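Membrane-bound protease PH1510 (Pyrococcus horikoshii, PDB 6M4B) cleaves proteins preferentially near hydrophobic or aromatic residues, as the N-terminal serine-protease domain of a membrane protein that can degrade casein and the stomatin homolog PH1511 in vitro. Local coordinates at residues Ile43-Thr48 with Arg173-Leu178; Gly51-Met56 with Asn127-Tyr132. The protein carries 1 engineered substitution. All coordinates share one frame; numbering follows the deposited sequence.

Contact 1 (Ile43-Thr48 with Arg173-Leu178); sequences IIELDT and RDINEL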
ATOM      1  N   ILE A  43       4.900  19.530   7.260  1.00 41.62           N
ATOM      2  CA  ILE A  43       6.157  19.385   6.553  1.00 40.28           C
ATOM      3  C   ILE A  43       7.074  18.540   7.438  1.00 43.81           C
ATOM      4  O   ILE A  43       7.234  18.799   8.622  1.00 43.38           O
ATOM      5  CB  ILE A  43       6.849  20.716   6.284  1.00 37.93           C
ATOM      6  CG1 ILE A  43       5.984  21.572   5.330  1.00 38.84           C
ATOM      7  CG2 ILE A  43       8.237  20.480   5.661  1.00 37.54           C
ATOM      8  CD1 ILE A  43       6.379  23.042   5.305  1.00 39.17           C
ATOM      9  N   ILE A  44       7.636  17.498   6.849  1.00 42.32           N
ATOM     10  CA  ILE A  44       8.547  16.638   7.541  1.00 38.88           C
ATOM     11  C   ILE A  44       9.869  16.774   6.864  1.00 37.78           C
ATOM     12  O   ILE A  44      10.010  16.409   5.711  1.00 42.03           O
ATOM     13  CB  ILE A  44       8.015  15.216   7.596  1.00 45.47           C
ATOM     14  CG1 ILE A  44       6.808  15.236   8.533  1.00 49.30           C
ATOM     15  CG2 ILE A  44       9.108  14.266   8.066  1.00 48.04           C
ATOM     16  CD1 ILE A  44       6.050  13.957   8.583  1.00 54.17           C
ATOM     17  N   GLU A  45      10.822  17.338   7.613  1.00 39.37           N
ATOM     18  CA  GLU A  45      12.196  17.524   7.167  1.00 46.65           C
ATOM     19  C   GLU A  45      12.922  16.190   7.366  1.00 44.08           C
ATOM     20  O   GLU A  45      13.094  15.739   8.495  1.00 43.82           O
ATOM     21  CB  GLU A  45      12.881  18.632   7.956  1.00 45.54           C
ATOM     22  CG  GLU A  45      12.382  20.024   7.575  1.00 50.38           C
ATOM     23  CD  GLU A  45      12.899  21.137   8.495  1.00 52.92           C
ATOM     24  OE1 GLU A  45      13.522  20.818   9.529  1.00 51.81           O
ATOM     25  OE2 GLU A  45      12.666  22.330   8.196  1.00 59.60           O
ATOM     26  N   LEU A  46      13.276  15.541   6.264  1.00 41.70           N
ATOM     27  CA  LEU A  46      13.694  14.148   6.307  1.00 41.01           C
ATOM     28  C   LEU A  46      15.144  14.016   5.881  1.00 41.13           C
ATOM     29  O   LEU A  46      15.566  14.621   4.921  1.00 37.44           O
ATOM     30  CB  LEU A  46      12.814  13.285   5.390  1.00 41.47           C
ATOM     31  CG  LEU A  46      13.126  11.781   5.345  1.00 40.30           C
ATOM     32  CD1 LEU A  46      12.732  11.108   6.648  1.00 40.12           C
ATOM     33  CD2 LEU A  46      12.401  11.165   4.177  1.00 47.60           C
ATOM     34  N   ASP A  47      15.910  13.266   6.670  1.00 49.69           N
ATOM     35  CA  ASP A  47      17.305  12.942   6.362  1.00 51.34           C
ATOM     36  C   ASP A  47      17.519  11.492   6.833  1.00 54.29           C
ATOM     37  O   ASP A  47      17.531  11.196   8.039  1.00 49.82           O
ATOM     38  CB  ASP A  47      18.259  13.906   7.082  1.00 56.32           C
ATOM     39  CG  ASP A  47      19.722  13.730   6.664  1.00 55.39           C
ATOM     40  OD1 ASP A  47      19.997  13.029   5.667  1.00 60.71           O
ATOM     41  OD2 ASP A  47      20.607  14.360   7.290  1.00 58.75           O
ATOM     42  N   THR A  48      17.628  10.583   5.882  1.00 47.28           N
ATOM     43  CA  THR A  48      17.739   9.172   6.233  1.00 51.87           C
ATOM     44  C   THR A  48      18.575   8.449   5.203  1.00 50.92           C
ATOM     45  O   THR A  48      18.519   8.777   4.023  1.00 48.03           O
ATOM     46  CB  THR A  48      16.361   8.508   6.366  1.00 57.85           C
ATOM     47  OG1 THR A  48      16.516   7.149   6.787  1.00 56.23           O
ATOM     48  CG2 THR A  48      15.564   8.530   5.046  1.00 51.83           C
ATOM     49  N   ARG A 173      15.317  26.311  -0.613  1.00 45.34           N
ATOM     50  CA  ARG A 173      16.426  26.594   0.303  1.00 46.35           C
ATOM     51  C   ARG A 173      16.002  26.568   1.750  1.00 41.02           C
ATOM     52  O   ARG A 173      16.809  26.264   2.586  1.00 43.47           O
ATOM     53  CB  ARG A 173      16.955  27.999   0.060  1.00 55.34           C
ATOM     54  CG  ARG A 173      17.431  28.299  -1.358  1.00 69.09           C
ATOM     55  CD  ARG A 173      17.979  29.722  -1.472  1.00 76.28           C
ATOM     56  NE  ARG A 173      17.234  30.756  -0.729  1.00 77.35           N
ATOM     57  CZ  ARG A 173      16.365  31.611  -1.262  1.00 77.74           C
ATOM     58  NH1 ARG A 173      15.754  32.505  -0.460  1.00 74.11           N
ATOM     59  NH2 ARG A 173      16.075  31.568  -2.576  1.00 62.10           N
ATOM     60  N   ASP A 174      14.741  26.916   2.033  1.00 37.98           N
ATOM     61  CA  ASP A 174      14.224  26.904   3.398  1.00 41.87           C
ATOM     62  C   ASP A 174      12.713  26.814   3.423  1.00 37.93           C
ATOM     63  O   ASP A 174      12.079  26.747   2.371  1.00 40.14           O
ATOM     64  CB  ASP A 174      14.674  28.170   4.188  1.00 48.73           C
ATOM     65  CG  ASP A 174      14.351  29.477   3.451  1.00 51.75           C
ATOM     66  OD1 ASP A 174      13.327  29.557   2.729  1.00 43.75           O
ATOM     67  OD2 ASP A 174      15.144  30.430   3.589  1.00 56.00           O
ATOM     68  N   ILE A 175      12.182  26.715   4.637  1.00 37.06           N
ATOM     69  CA  ILE A 175      10.780  26.580   4.846  1.00 42.24           C
ATOM     70  C   ILE A 175      10.010  27.676   4.123  1.00 39.04           C
ATOM     71  O   ILE A 175       9.026  27.415   3.457  1.00 37.03           O
ATOM     72  CB  ILE A 175      10.428  26.504   6.342  1.00 42.93           C
ATOM     73  CG1 ILE A 175      10.892  25.169   6.983  1.00 49.86           C
ATOM     74  CG2 ILE A 175       8.925  26.605   6.523  1.00 47.48           C
ATOM     75  CD1 ILE A 175      10.263  23.904   6.388  1.00 50.99           C
ATOM     76  N   ASN A 176      10.463  28.897   4.237  1.00 42.01           N
ATOM     77  CA  ASN A 176       9.768  30.023   3.614  1.00 40.56           C
ATOM     78  C   ASN A 176       9.721  29.927   2.056  1.00 39.79           C
ATOM     79  O   ASN A 176       8.669  30.163   1.443  1.00 38.03           O
ATOM     80  CB  ASN A 176      10.458  31.308   4.078  1.00 46.03           C
ATOM     81  CG  ASN A 176       9.592  32.555   3.918  1.00 55.71           C
ATOM     82  OD1 ASN A 176       8.887  33.020   4.867  1.00 52.85           O
ATOM     83  ND2 ASN A 176       9.649  33.122   2.715  1.00 56.28           N
ATOM     84  N   GLU A 177      10.843  29.557   1.422  1.00 40.07           N
ATOM     85  CA  GLU A 177      10.834  29.342  -0.032  1.00 42.26           C
ATOM     86  C   GLU A 177       9.936  28.112  -0.379  1.00 37.03           C
ATOM     87  O   GLU A 177       9.237  28.133  -1.374  1.00 34.81           O
ATOM     88  CB  GLU A 177      12.257  29.241  -0.629  1.00 44.34           C
ATOM     89  CG  GLU A 177      12.235  29.473  -2.137  1.00 51.79           C
ATOM     90  CD  GLU A 177      13.605  29.389  -2.878  1.00 61.26           C
ATOM     91  OE1 GLU A 177      14.462  28.504  -2.643  1.00 52.24           O
ATOM     92  OE2 GLU A 177      13.788  30.208  -3.802  1.00 71.64           O
ATOM     93  N   LEU A 178       9.924  27.078   0.466  1.00 35.80           N
ATOM     94  CA  LEU A 178       9.065  25.888   0.230  1.00 39.05           C
ATOM     95  C   LEU A 178       7.567  26.283   0.197  1.00 37.61           C
ATOM     96  O   LEU A 178       6.858  26.032  -0.814  1.00 34.92           O
ATOM     97  CB  LEU A 178       9.345  24.776   1.259  1.00 37.31           C
ATOM     98  CG  LEU A 178       8.575  23.434   1.168  1.00 36.43           C
ATOM     99  CD1 LEU A 178       9.257  22.372   1.989  1.00 37.90           C
ATOM    100  CD2 LEU A 178       7.154  23.560   1.700  1.00 43.29           C
TER
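Ile43 reaches from its strand with both branches toward helix 175-182, and its CD1 meets Leu178 CD2 tip to tip at 3.7 Å. Its other branch, CG2, stands 4.0 Å from Ile175 CD1, again end to end, so one beta-branched residue serves two helix residues a single turn apart. Two residues on, and on the same face of the strand, Glu45 runs out extended beyond CG and crosses the Ile175 side chain at about a right angle, its OE2 lying 3.4 Å from Ile175 CD1. The carboxylate thus lies against aliphatic carbon on this side, while the Glu45 side chain also touches Tyr73, Val12 and Gln14 of the flanking strands. Ile175 gets there by bending: with chi2 at -61° its CD1 is folded toward the sheet. The helix start is held by polar groups. Asp174, the N-cap, accepts from Glu177 N through OD1 at 2.8 Å, and Glu177 answers by taking Arg173 N on OE1 and pairing its OE2 with Arg173 NH2 at 2.9 Å. These bonds tie down the first turn, from which Ile175 and Leu178 meet the strand; the side chain of Asp174 starts out away from it. Aliphatic packing of a helix on one face of the parallel sheet fits the layered alpha/beta build of the ClpP/crotonase clan, to which this domain belongs.

Contact 2 (Gly51-Met56 with Asn127-Tyr132); sequences GRADAM and NYFIAY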
ATOM      1  N   GLY A  51      16.468   2.110   5.965  1.00 47.17           N
ATOM      2  CA  GLY A  51      16.085   1.326   7.132  1.00 48.96           C
ATOM      3  C   GLY A  51      15.256   0.112   6.776  1.00 45.80           C
ATOM      4  O   GLY A  51      15.442  -0.465   5.728  1.00 52.48           O
ATOM      5  N   ARG A  52      14.309  -0.230   7.639  1.00 47.09           N
ATOM      6  CA  ARG A  52      13.473  -1.430   7.471  1.00 52.70           C
ATOM      7  C   ARG A  52      12.309  -1.174   6.534  1.00 53.54           C
ATOM      8  O   ARG A  52      11.528  -0.218   6.723  1.00 52.83           O
ATOM      9  CB  ARG A  52      12.897  -1.895   8.813  1.00 58.94           C
ATOM     10  CG  ARG A  52      13.944  -2.023   9.894  1.00 68.94           C
ATOM     11  CD  ARG A  52      14.125  -3.458  10.342  1.00 79.80           C
ATOM     12  NE  ARG A  52      15.269  -3.449  11.253  1.00 87.86           N
ATOM     13  CZ  ARG A  52      16.147  -4.433  11.430  1.00 90.49           C
ATOM     14  NH1 ARG A  52      17.164  -4.242  12.267  1.00 93.27           N
ATOM     15  NH2 ARG A  52      16.026  -5.601  10.800  1.00 94.68           N
ATOM     16  N   ALA A  53      12.164  -2.079   5.570  1.00 48.52           N
ATOM     17  CA  ALA A  53      11.124  -2.024   4.577  1.00 52.23           C
ATOM     18  C   ALA A  53       9.701  -2.030   5.175  1.00 55.98           C
ATOM     19  O   ALA A  53       8.847  -1.276   4.726  1.00 49.66           O
ATOM     20  CB  ALA A  53      11.305  -3.165   3.597  1.00 57.49           C
ATOM     21  N   ASP A  54       9.471  -2.839   6.203  1.00 53.68           N
ATOM     22  CA  ASP A  54       8.159  -2.901   6.848  1.00 56.61           C
ATOM     23  C   ASP A  54       7.733  -1.577   7.542  1.00 51.27           C
ATOM     24  O   ASP A  54       6.556  -1.152   7.429  1.00 48.75           O
ATOM     25  CB  ASP A  54       8.000  -4.152   7.794  1.00 59.35           C
ATOM     26  CG  ASP A  54       9.163  -4.310   8.827  1.00 72.86           C
ATOM     27  OD1 ASP A  54       9.729  -3.315   9.311  1.00 80.14           O
ATOM     28  OD2 ASP A  54       9.546  -5.450   9.161  1.00 87.31           O
ATOM     29  N   ALA A  55       8.678  -0.947   8.244  1.00 42.79           N
ATOM     30  CA  ALA A  55       8.423   0.329   8.870  1.00 48.21           C
ATOM     31  C   ALA A  55       8.141   1.377   7.761  1.00 46.65           C
ATOM     32  O   ALA A  55       7.193   2.116   7.892  1.00 39.55           O
ATOM     33  CB  ALA A  55       9.585   0.750   9.754  1.00 47.04           C
ATOM     34  N   MET A  56       8.932   1.354   6.679  1.00 40.63           N
ATOM     35  CA  MET A  56       8.683   2.216   5.512  1.00 41.00           C
ATOM     36  C   MET A  56       7.259   2.069   4.979  1.00 42.34           C
ATOM     37  O   MET A  56       6.575   3.062   4.788  1.00 45.96           O
ATOM     38  CB  MET A  56       9.722   1.945   4.443  1.00 41.20           C
ATOM     39  CG  MET A  56       9.485   2.619   3.112  1.00 47.96           C
ATOM     40  SD  MET A  56       8.423   1.668   1.992  1.00 48.62           S
ATOM     41  CE  MET A  56       9.655   0.480   1.453  1.00 49.84           C
ATOM     42  N   ASN A 127      11.637  -7.590  -7.739  1.00 43.75           N
ATOM     43  CA  ASN A 127      10.520  -7.228  -8.605  1.00 44.22           C
ATOM     44  C   ASN A 127       9.337  -6.737  -7.808  1.00 35.18           C
ATOM     45  O   ASN A 127       8.611  -5.901  -8.281  1.00 40.42           O
ATOM     46  CB  ASN A 127      10.094  -8.349  -9.544  1.00 41.47           C
ATOM     47  CG  ASN A 127      11.129  -8.631 -10.637  1.00 50.35           C
ATOM     48  OD1 ASN A 127      11.899  -7.779 -11.053  1.00 53.16           O
ATOM     49  ND2 ASN A 127      11.161  -9.870 -11.070  1.00 50.42           N
ATOM     50  N   TYR A 128       9.148  -7.303  -6.638  1.00 33.85           N
ATOM     51  CA  TYR A 128       8.137  -6.854  -5.735  1.00 35.63           C
ATOM     52  C   TYR A 128       8.318  -5.351  -5.366  1.00 37.95           C
ATOM     53  O   TYR A 128       7.361  -4.575  -5.398  1.00 38.54           O
ATOM     54  CB  TYR A 128       8.148  -7.737  -4.499  1.00 35.57           C
ATOM     55  CG  TYR A 128       7.190  -7.291  -3.460  1.00 32.25           C
ATOM     56  CD1 TYR A 128       7.569  -6.315  -2.522  1.00 37.78           C
ATOM     57  CD2 TYR A 128       5.923  -7.793  -3.398  1.00 37.24           C
ATOM     58  CE1 TYR A 128       6.670  -5.849  -1.595  1.00 40.66           C
ATOM     59  CE2 TYR A 128       5.001  -7.338  -2.442  1.00 39.10           C
ATOM     60  CZ  TYR A 128       5.376  -6.368  -1.559  1.00 38.51           C
ATOM     61  OH  TYR A 128       4.508  -5.960  -0.576  1.00 46.34           O
ATOM     62  N   PHE A 129       9.546  -4.984  -5.055  1.00 38.99           N
ATOM     63  CA  PHE A 129       9.901  -3.625  -4.724  1.00 39.60           C
ATOM     64  C   PHE A 129       9.799  -2.698  -5.895  1.00 37.93           C
ATOM     65  O   PHE A 129       9.304  -1.575  -5.733  1.00 37.11           O
ATOM     66  CB  PHE A 129      11.269  -3.532  -4.016  1.00 41.80           C
ATOM     67  CG  PHE A 129      11.177  -3.819  -2.557  1.00 41.01           C
ATOM     68  CD1 PHE A 129      10.502  -2.928  -1.721  1.00 47.28           C
ATOM     69  CD2 PHE A 129      11.568  -5.048  -2.034  1.00 44.28           C
ATOM     70  CE1 PHE A 129      10.312  -3.221  -0.373  1.00 50.95           C
ATOM     71  CE2 PHE A 129      11.373  -5.350  -0.690  1.00 47.82           C
ATOM     72  CZ  PHE A 129      10.751  -4.434   0.140  1.00 51.66           C
ATOM     73  N   ILE A 130      10.148  -3.192  -7.070  1.00 35.68           N
ATOM     74  CA  ILE A 130       9.948  -2.446  -8.305  1.00 35.02           C
ATOM     75  C   ILE A 130       8.459  -2.194  -8.528  1.00 37.98           C
ATOM     76  O   ILE A 130       8.072  -1.055  -8.782  1.00 40.79           O
ATOM     77  CB  ILE A 130      10.546  -3.156  -9.524  1.00 37.96           C
ATOM     78  CG1 ILE A 130      12.084  -3.159  -9.426  1.00 42.58           C
ATOM     79  CG2 ILE A 130      10.120  -2.492 -10.810  1.00 38.50           C
ATOM     80  CD1 ILE A 130      12.791  -4.048 -10.449  1.00 41.94           C
ATOM     81  N   ALA A 131       7.616  -3.215  -8.399  1.00 35.54           N
ATOM     82  CA  ALA A 131       6.191  -2.982  -8.544  1.00 38.75           C
ATOM     83  C   ALA A 131       5.702  -1.948  -7.500  1.00 39.00           C
ATOM     84  O   ALA A 131       4.911  -1.063  -7.844  1.00 34.21           O
ATOM     85  CB  ALA A 131       5.410  -4.271  -8.423  1.00 38.21           C
ATOM     86  N   TYR A 132       6.192  -2.026  -6.263  1.00 33.60           N
ATOM     87  CA  TYR A 132       5.732  -1.099  -5.219  1.00 34.12           C
ATOM     88  C   TYR A 132       6.176   0.373  -5.472  1.00 38.36           C
ATOM     89  O   TYR A 132       5.338   1.295  -5.461  1.00 34.27           O
ATOM     90  CB  TYR A 132       6.196  -1.562  -3.888  1.00 34.99           C
ATOM     91  CG  TYR A 132       5.736  -0.760  -2.734  1.00 39.48           C
ATOM     92  CD1 TYR A 132       4.400  -0.733  -2.377  1.00 43.42           C
ATOM     93  CD2 TYR A 132       6.645  -0.054  -1.945  1.00 41.05           C
ATOM     94  CE1 TYR A 132       3.947   0.002  -1.309  1.00 41.20           C
ATOM     95  CE2 TYR A 132       6.216   0.649  -0.836  1.00 38.25           C
ATOM     96  CZ  TYR A 132       4.892   0.710  -0.532  1.00 42.12           C
ATOM     97  OH  TYR A 132       4.488   1.417   0.561  1.00 40.52           O
TER
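The backbones of helices 53-64 and 123-139 stay well apart, the closest CA atoms, those of Ala53 and Phe129, lying 9.5 Å from each other, and it is mainly the longer side chains of Met56, Phe129 and Tyr132 that span the distance. Segment 51-56 contains the start of its helix, with Arg52 as the N-cap and the first turn closed by Met56 N to Arg52 O at 3.0 Å. Phe129 CZ comes 3.7 Å from Ala53 CB, where a small methyl lets the large ring come close. Met56 runs alongside Phe129 and Tyr132, meeting each at its edge. Its CG is anti to the backbone N (chi1 172°), and the bend at chi2 brings SD to the edge of the Tyr132 ring, 3.7 Å from CE2, in a Met-aromatic contact whose sulfur sits 77° off the ring normal. The bend at chi3 then carries the methyl CE to the edge of Phe129, near the ring plane and 4.2 Å from CE1. A flexible thioether suits this place because it can bend to meet two rings. Tyr128 CD1 lies over the centre of one face of Phe129. Ala53 and, close to Phe129, Pro108 belong to the substrate-binding site, whose edge this cluster probably helps to line; this Ser-Lys protease carries its proton donor/acceptor, Lys124, on helix 123-139 just before the segment, while the nucleophile position, Ala83, is engineered here.

In the fold
From the N terminus the chain runs through strand 9-16 and helix 21-36 to strand 41-47 of the parallel sheet, which supplies the first half of contact 1 and leads through a short loop with the first substrate-binding residues into helix 53-64, where contact 2 begins. Contact 2 closes when helix 123-139 returns to that helix, after the nucleophile position and the second substrate-binding segment. Contact 1 closes much later, at helix 175-182, so contact 2 is nested inside its loop. Their centres lie 24 Å apart, on opposite sides of the chain's centre: contact 1 ties a late helix to the central sheet, and contact 2 joins two helices beside the substrate site and near the second subunit.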